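Local coordinates for protein terminal oxygenase component of carbazole (PDB 7BUG) that catalyses, as the terminal oxygenase of carbazole 1,9a-dioxygenase, the angular dioxygenation of carbazole, using a Rieske [2Fe-2S] cluster and a mononuclear iron, at residues N260-S263 / V269-V272; G24-W29 / K120-P125; K163-K168 / D332-R337. One frame throughout, in Å; residues are numbered along the deposited sequence. Where two conformers were deposited one is given.

Ring-hydroxylating oxygenases combine a Rieske domain with a catalytic domain built on a large antiparallel sheet, and the three contacts sample both. Interactions 1 and 3 reach the same sheet of the catalytic domain, their centres about 18 Å apart: interaction 1 joins two of its inner strands, while interaction 3 sets an edge strand against the helix that supplies Asp333 to the iron(II). The side chain of Leu270 in interaction 1 is also about 7 Å from that iron. Interaction 2 lies in the six-stranded sheet at the Rieske end, centred about 27 Å from interaction 1 and 25 Å from interaction 3; the side chains of Lys122 and the cluster ligand Cys69 are about 11 Å apart.

Interaction 1 (N260-S263 / V269-V272); sequences NDIS and VLKV
Ser263 and Lys271 face each other in an antiparallel beta hairpin, strands 261-265 and 269-273, inside the sheet of the catalytic domain. They form a hydrogen-bonded pair: Ser263 N donates to Lys271 O at 2.9 Å, and Lys271 N returns a nearly straight bond to Ser263 O at 2.8 Å, with 173° at the hydrogen. Weaker CA-H...O contacts flank these bonds, among them Ile262 CA to Lys271 O at 3.3 Å. At the start of the hairpin, Asn260 and Asp261 together face Asn273, a classic beta bulge.

Apolar packing occupies the face carrying Ile262, Leu270 and Val272. Ile262 and Leu270 run side by side, CG2 of the former 4.0 Å from CD1 of the latter, and both also touch Phe179 of helix 171-179. Val272 forms the non-hydrogen-bonded pair with Ile262, its CG1 lying 4.2 Å from Ile262 CG1.

Polar groups gather on the other face. Lys271 is extended throughout, which carries NZ away from the hairpin to the carbonyl oxygen of Pro151. The hydroxyl of Ser263 sits between its own backbone N and carbonyl carbon (chi1 52°), over Lys271 CB, and is also hydrogen-bonded to Trp265 NE1. A water bridges the strands, 2.6 Å from Ser263 OG and donating to Lys271 O at 3.1 Å.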
# COMPACT_ATOMS: atom_id res chain seq x y z
N ASN A 260 -10.35 -20.34 37.10
CA ASN A 260 -10.72 -21.77 37.24
C ASN A 260 -11.53 -22.23 36.03
O ASN A 260 -11.36 -23.37 35.64
CB ASN A 260 -11.59 -22.02 38.47
CG ASN A 260 -10.91 -21.53 39.72
OD1 ASN A 260 -10.76 -20.33 39.91
ND2 ASN A 260 -10.43 -22.45 40.54
N ASP A 261 -12.42 -21.39 35.50
CA ASP A 261 -13.28 -21.74 34.34
C ASP A 261 -12.94 -20.79 33.18
O ASP A 261 -13.08 -19.57 33.37
CB ASP A 261 -14.78 -21.66 34.64
CG ASP A 261 -15.22 -22.54 35.79
OD1 ASP A 261 -14.79 -23.71 35.83
OD2 ASP A 261 -16.02 -22.06 36.63
N ILE A 262 -12.46 -21.35 32.09
CA ILE A 262 -12.07 -20.57 30.89
C ILE A 262 -12.83 -21.19 29.73
O ILE A 262 -12.66 -22.40 29.49
CB ILE A 262 -10.57 -20.62 30.60
CG1 ILE A 262 -9.79 -20.00 31.76
CG2 ILE A 262 -10.28 -19.92 29.26
CD1 ILE A 262 -8.29 -20.04 31.58
N SER A 263 -13.59 -20.41 28.98
CA SER A 263 -14.35 -20.97 27.86
C SER A 263 -14.39 -19.96 26.72
O SER A 263 -14.33 -18.74 26.98
CB SER A 263 -15.75 -21.38 28.29
OG SER A 263 -16.40 -20.32 28.96
N VAL A 269 -16.06 -15.13 21.66
CA VAL A 269 -16.14 -14.43 22.95
C VAL A 269 -15.63 -15.38 24.01
O VAL A 269 -16.08 -16.56 24.11
CB VAL A 269 -17.52 -13.85 23.29
CG1 VAL A 269 -18.63 -14.85 23.12
CG2 VAL A 269 -17.56 -13.31 24.68
N LEU A 270 -14.68 -14.88 24.79
CA LEU A 270 -14.01 -15.60 25.89
C LEU A 270 -14.68 -15.23 27.21
O LEU A 270 -14.97 -14.04 27.48
CB LEU A 270 -12.54 -15.20 25.90
CG LEU A 270 -11.62 -15.94 26.88
CD1 LEU A 270 -11.27 -17.32 26.33
CD2 LEU A 270 -10.35 -15.15 27.16
N LYS A 271 -14.85 -16.23 28.07
CA LYS A 271 -15.27 -16.06 29.47
C LYS A 271 -14.20 -16.63 30.38
O LYS A 271 -13.80 -17.79 30.21
CB LYS A 271 -16.60 -16.76 29.70
CG LYS A 271 -17.08 -16.67 31.14
CD LYS A 271 -18.38 -17.39 31.38
CE LYS A 271 -18.71 -17.50 32.84
NZ LYS A 271 -20.01 -18.17 33.06
N VAL A 272 -13.75 -15.80 31.32
CA VAL A 272 -12.75 -16.24 32.33
C VAL A 272 -13.33 -15.95 33.71
O VAL A 272 -13.66 -14.79 34.00
CB VAL A 272 -11.41 -15.52 32.16
CG1 VAL A 272 -10.38 -16.06 33.16
CG2 VAL A 272 -10.88 -15.58 30.74
O HOH W 1 -15.76 -19.83 31.48

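Interaction 2 (G24-W29 / K120-P125); sequences GFRNHW and KLKTYP
Lys122 approaches Arg26 where the chain around strand 123-129 meets that leading into strand 28-32; both strands belong to the antiparallel sheet at the Rieske end of the protein, with strand 132-137 between them. The contact is therefore made by side chains reaching past the intervening strand. Lys122 bends at its second torsion (chi2 71°) and brings CE to 4.0 Å from Arg26 NH2, near the guanidinium plane. The two positive ends are close, NZ of Lys122 being 4.5 Å from NH2 of Arg26, but Asp139 probably offsets their charges: it forms salt bridges with Lys122 NZ and Arg26 NE.

Tyr124 makes the polar link. Its side chain crosses that of Arg26 at about a right angle, with ring and guanidinium planes 65° apart. Arg26 is extended from CG to NE, a shape that carries NH2 to the edge of the ring, where it donates to Tyr124 OH at 3.0 Å, with 160° at the hydrogen. Glu51 braces both partners, hydrogen-bonding to the tyrosine hydroxyl and forming a salt bridge with Arg26 NH1, which also hydrogen-bonds to Gln377 OE1.

Pro125, next along, also lines the pocket of a bound carbonate. Its side chain crosses that of Trp29 at about a right angle, and Trp29 NE1 is held by the Pro143 carbonyl; at the far end of that indole, Trp29 CH2 rests 3.9 Å from Pro125 CB.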
# COMPACT_ATOMS: atom_id res chain seq x y z
N GLY A 24 -14.89 -13.33 9.43
CA GLY A 24 -15.79 -13.74 10.51
C GLY A 24 -17.00 -14.52 10.01
O GLY A 24 -17.15 -14.77 8.80
N PHE A 25 -17.88 -14.80 10.92
CA PHE A 25 -19.09 -15.63 10.70
C PHE A 25 -20.29 -14.72 10.59
O PHE A 25 -20.64 -13.98 11.54
CB PHE A 25 -19.22 -16.66 11.82
CG PHE A 25 -18.06 -17.61 11.86
CD1 PHE A 25 -17.71 -18.38 10.75
CD2 PHE A 25 -17.39 -17.81 13.06
CE1 PHE A 25 -16.69 -19.33 10.85
CE2 PHE A 25 -16.39 -18.77 13.14
CZ PHE A 25 -16.00 -19.49 12.03
N ARG A 26 -21.01 -14.85 9.48
CA ARG A 26 -22.28 -14.18 9.27
C ARG A 26 -23.37 -14.87 10.10
O ARG A 26 -23.17 -16.02 10.48
CB ARG A 26 -22.61 -14.10 7.78
CG ARG A 26 -23.76 -13.17 7.42
CD ARG A 26 -23.94 -13.13 5.91
NE ARG A 26 -24.96 -12.17 5.60
CZ ARG A 26 -24.76 -10.84 5.60
NH1 ARG A 26 -23.52 -10.35 5.66
NH2 ARG A 26 -25.78 -10.04 5.37
N ASN A 27 -24.46 -14.16 10.37
CA ASN A 27 -25.65 -14.68 11.06
C ASN A 27 -25.35 -14.93 12.54
O ASN A 27 -25.86 -15.89 13.12
CB ASN A 27 -26.18 -15.91 10.31
CG ASN A 27 -26.48 -15.58 8.87
OD1 ASN A 27 -27.19 -14.62 8.62
ND2 ASN A 27 -25.92 -16.30 7.91
N HIS A 28 -24.57 -14.04 13.19
CA HIS A 28 -24.41 -13.98 14.65
C HIS A 28 -24.53 -12.53 15.10
O HIS A 28 -24.37 -11.62 14.29
CB HIS A 28 -23.05 -14.55 15.11
CG HIS A 28 -22.79 -15.98 14.82
ND1 HIS A 28 -23.00 -16.95 15.76
CD2 HIS A 28 -22.34 -16.59 13.72
CE1 HIS A 28 -22.68 -18.12 15.19
NE2 HIS A 28 -22.25 -17.94 13.97
N TRP A 29 -24.81 -12.38 16.37
CA TRP A 29 -24.77 -11.12 17.12
C TRP A 29 -23.32 -10.78 17.45
O TRP A 29 -22.61 -11.67 17.90
CB TRP A 29 -25.57 -11.24 18.39
CG TRP A 29 -27.05 -11.38 18.22
CD1 TRP A 29 -27.77 -12.53 18.31
CD2 TRP A 29 -27.99 -10.31 18.03
NE1 TRP A 29 -29.10 -12.26 18.14
CE2 TRP A 29 -29.27 -10.92 18.03
CE3 TRP A 29 -27.90 -8.93 17.89
CZ2 TRP A 29 -30.42 -10.17 17.83
CZ3 TRP A 29 -29.04 -8.19 17.75
CH2 TRP A 29 -30.29 -8.81 17.72
N LYS A 120 -35.18 -0.96 -1.11
CA LYS A 120 -34.93 -1.10 0.35
C LYS A 120 -33.41 -1.16 0.59
O LYS A 120 -32.79 -2.00 -0.02
CB LYS A 120 -35.62 -2.38 0.81
CG LYS A 120 -35.59 -2.64 2.30
CD LYS A 120 -36.20 -3.98 2.66
CE LYS A 120 -37.55 -4.21 2.04
NZ LYS A 120 -38.24 -5.39 2.64
N LEU A 121 -32.89 -0.35 1.48
CA LEU A 121 -31.52 -0.42 1.97
C LEU A 121 -31.46 -1.50 3.03
O LEU A 121 -32.38 -1.61 3.88
CB LEU A 121 -31.19 0.97 2.52
CG LEU A 121 -29.80 1.23 3.05
CD1 LEU A 121 -28.72 0.84 2.08
CD2 LEU A 121 -29.68 2.73 3.39
N LYS A 122 -30.40 -2.29 3.05
CA LYS A 122 -30.23 -3.36 4.04
C LYS A 122 -30.26 -2.79 5.45
O LYS A 122 -29.65 -1.70 5.70
CB LYS A 122 -28.92 -4.09 3.75
CG LYS A 122 -28.65 -5.23 4.70
CD LYS A 122 -29.57 -6.40 4.47
CE LYS A 122 -29.02 -7.71 4.98
NZ LYS A 122 -30.04 -8.78 4.93
N THR A 123 -31.01 -3.45 6.33
CA THR A 123 -31.02 -3.14 7.76
C THR A 123 -30.52 -4.39 8.46
O THR A 123 -30.58 -5.53 7.88
CB THR A 123 -32.40 -2.72 8.27
OG1 THR A 123 -33.25 -3.85 8.08
CG2 THR A 123 -32.91 -1.49 7.57
N TYR A 124 -30.04 -4.19 9.66
CA TYR A 124 -29.64 -5.25 10.58
C TYR A 124 -30.34 -5.04 11.90
O TYR A 124 -30.42 -3.91 12.40
CB TYR A 124 -28.11 -5.35 10.73
CG TYR A 124 -27.47 -5.84 9.46
CD1 TYR A 124 -27.62 -7.14 9.02
CD2 TYR A 124 -26.64 -5.01 8.73
CE1 TYR A 124 -26.99 -7.59 7.86
CE2 TYR A 124 -26.03 -5.42 7.56
CZ TYR A 124 -26.20 -6.72 7.13
OH TYR A 124 -25.55 -7.14 6.02
N PRO A 125 -30.76 -6.14 12.55
CA PRO A 125 -31.28 -6.05 13.90
C PRO A 125 -30.24 -5.50 14.89
O PRO A 125 -29.05 -5.81 14.76
CB PRO A 125 -31.66 -7.49 14.28
CG PRO A 125 -31.81 -8.21 12.95
CD PRO A 125 -30.84 -7.51 12.01

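Interaction 3 (K163-K168 / D332-R337). With FE2 (Fe (II) ion), chain E.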
# COMPACT_ATOMS: atom_id res chain seq x y z
N LYS A 163 -14.47 -1.76 28.15
CA LYS A 163 -13.63 -0.92 27.29
C LYS A 163 -13.60 -1.54 25.89
O LYS A 163 -13.63 -2.77 25.80
CB LYS A 163 -12.22 -0.93 27.88
CG LYS A 163 -11.28 -0.01 27.17
CD LYS A 163 -9.89 -0.13 27.68
CE LYS A 163 -8.98 0.63 26.75
NZ LYS A 163 -7.59 0.31 27.09
N ASN A 164 -13.52 -0.72 24.87
CA ASN A 164 -13.51 -1.18 23.45
C ASN A 164 -12.36 -0.45 22.77
O ASN A 164 -12.10 0.77 23.10
CB ASN A 164 -14.85 -0.91 22.76
CG ASN A 164 -14.98 -1.59 21.41
OD1 ASN A 164 -14.26 -2.59 21.17
ND2 ASN A 164 -15.87 -1.07 20.57
N GLN A 165 -11.65 -1.13 21.90
CA GLN A 165 -10.68 -0.44 21.02
C GLN A 165 -10.48 -1.26 19.75
O GLN A 165 -10.93 -2.41 19.66
CB GLN A 165 -9.37 -0.20 21.75
CG GLN A 165 -8.68 -1.47 22.08
CD GLN A 165 -7.57 -1.24 23.08
OE1 GLN A 165 -7.64 -1.64 24.24
NE2 GLN A 165 -6.50 -0.66 22.56
N ILE A 166 -9.90 -0.61 18.78
CA ILE A 166 -9.66 -1.22 17.44
C ILE A 166 -8.22 -1.70 17.43
O ILE A 166 -7.30 -0.89 17.74
CB ILE A 166 -9.94 -0.22 16.32
CG1 ILE A 166 -11.42 0.15 16.31
CG2 ILE A 166 -9.49 -0.73 14.97
CD1 ILE A 166 -11.76 1.22 15.32
N ILE A 167 -8.02 -2.95 17.07
CA ILE A 167 -6.71 -3.63 17.10
C ILE A 167 -6.41 -4.14 15.70
O ILE A 167 -7.26 -4.78 15.10
CB ILE A 167 -6.66 -4.76 18.13
CG1 ILE A 167 -7.01 -4.29 19.55
CG2 ILE A 167 -5.29 -5.46 18.12
CD1 ILE A 167 -6.19 -3.16 20.08
N LYS A 168 -5.17 -3.92 15.24
CA LYS A 168 -4.79 -4.35 13.88
C LYS A 168 -4.27 -5.80 13.88
O LYS A 168 -3.06 -6.06 13.67
CB LYS A 168 -3.75 -3.36 13.31
CG LYS A 168 -4.29 -1.95 13.17
CD LYS A 168 -3.24 -0.91 12.87
CE LYS A 168 -3.63 0.46 13.40
NZ LYS A 168 -2.58 1.47 13.11
N ASP A 332 -0.50 -6.66 27.01
CA ASP A 332 0.50 -7.61 26.46
C ASP A 332 -0.18 -8.54 25.43
O ASP A 332 0.46 -8.95 24.51
CB ASP A 332 1.24 -8.39 27.54
CG ASP A 332 2.23 -7.53 28.32
OD1 ASP A 332 2.90 -6.64 27.69
OD2 ASP A 332 2.27 -7.69 29.53
N ASP A 333 -1.47 -8.83 25.59
CA ASP A 333 -2.19 -9.64 24.57
C ASP A 333 -2.23 -8.88 23.25
O ASP A 333 -2.22 -9.55 22.19
CB ASP A 333 -3.62 -9.92 25.04
CG ASP A 333 -3.63 -10.93 26.17
OD1 ASP A 333 -2.95 -11.98 26.08
OD2 ASP A 333 -4.25 -10.64 27.16
N ILE A 334 -2.36 -7.57 23.31
CA ILE A 334 -2.51 -6.74 22.09
C ILE A 334 -1.25 -6.89 21.22
O ILE A 334 -1.37 -7.24 20.01
CB ILE A 334 -2.82 -5.29 22.44
CG1 ILE A 334 -4.22 -5.21 23.07
CG2 ILE A 334 -2.69 -4.41 21.19
CD1 ILE A 334 -4.58 -3.83 23.52
N TRP A 335 -0.06 -6.73 21.80
CA TRP A 335 1.14 -6.80 20.93
C TRP A 335 1.43 -8.28 20.58
O TRP A 335 1.98 -8.53 19.50
CB TRP A 335 2.30 -5.97 21.49
CG TRP A 335 2.87 -6.43 22.78
CD1 TRP A 335 2.66 -5.86 24.01
CD2 TRP A 335 3.78 -7.52 22.97
NE1 TRP A 335 3.34 -6.57 24.96
CE2 TRP A 335 4.05 -7.58 24.35
CE3 TRP A 335 4.42 -8.43 22.12
CZ2 TRP A 335 4.91 -8.52 24.89
CZ3 TRP A 335 5.29 -9.35 22.65
CH2 TRP A 335 5.54 -9.38 24.02
N ALA A 336 1.03 -9.26 21.39
CA ALA A 336 1.13 -10.69 21.01
C ALA A 336 0.32 -10.93 19.73
O ALA A 336 0.81 -11.59 18.80
CB ALA A 336 0.66 -11.61 22.10
N ARG A 337 -0.93 -10.46 19.69
CA ARG A 337 -1.77 -10.64 18.47
C ARG A 337 -1.06 -10.02 17.26
O ARG A 337 -1.02 -10.66 16.19
CB ARG A 337 -3.13 -9.95 18.63
CG ARG A 337 -3.97 -10.59 19.70
CD ARG A 337 -5.15 -9.70 19.98
NE ARG A 337 -5.68 -10.08 21.25
CZ ARG A 337 -6.56 -9.36 21.90
NH1 ARG A 337 -7.16 -8.33 21.31
NH2 ARG A 337 -6.88 -9.70 23.11
FE FE2 E . -3.67 -12.99 27.68
O HOH W 2 -5.03 -13.36 28.81
O HOH W 3 -5.42 -13.42 26.43
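The helix that carries an iron ligand of the catalytic domain, helix 331-344, packs here against strand 158-167, an edge strand of the domain's antiparallel sheet. Helix and strand segments run only 23° from parallel, their axes 10.6 Å apart, and side chains make the junction without a hydrogen bond between them.

Ile334 carries the helical side. Ile167 meets it at about a right angle, and its CD1 lies 3.9 Å from Ile334 CD1 and about as far from Ile334 CG2, so the strand residue touches both branches of the helical one. Gln165 and Ile334 reach toward each other from opposite directions. With CG placed between its backbone N and carbonyl carbon (chi1 66°) and the chain extended beyond, Gln165 sets its terminal amide against Ile334 CD1, with Gln165 NE2 and Gln165 OE1 both 3.8 Å from that methyl. Beyond Ile167, the guanidinium of Arg337 passes at 4.4 Å, measured from Ile167 CG1 to Arg337 NH1; it also makes a cation-pi contact with Tyr296 of the adjoining strand.

Successive helical residues serve different neighbours. Trp335 points away from the strand and meets Trp91 of a neighbouring subunit, while its NE1 donates to the anti lone pair of Asp332 OD1 at 2.8 Å, which helps to fix the turn of the indole. Asp333 faces the metal: together with His183 and His187 it forms the two-histidine, one-carboxylate site of the mononuclear iron, where two waters are also bound. Asn330 hydrogen-bonds to Asp333 OD2, a second-shell contact that probably helps to position the carboxylate. Both oxygens reach the iron(II), but unequally, Asp333 OD1 at 2.0 Å and Asp333 OD2 at 2.5 Å.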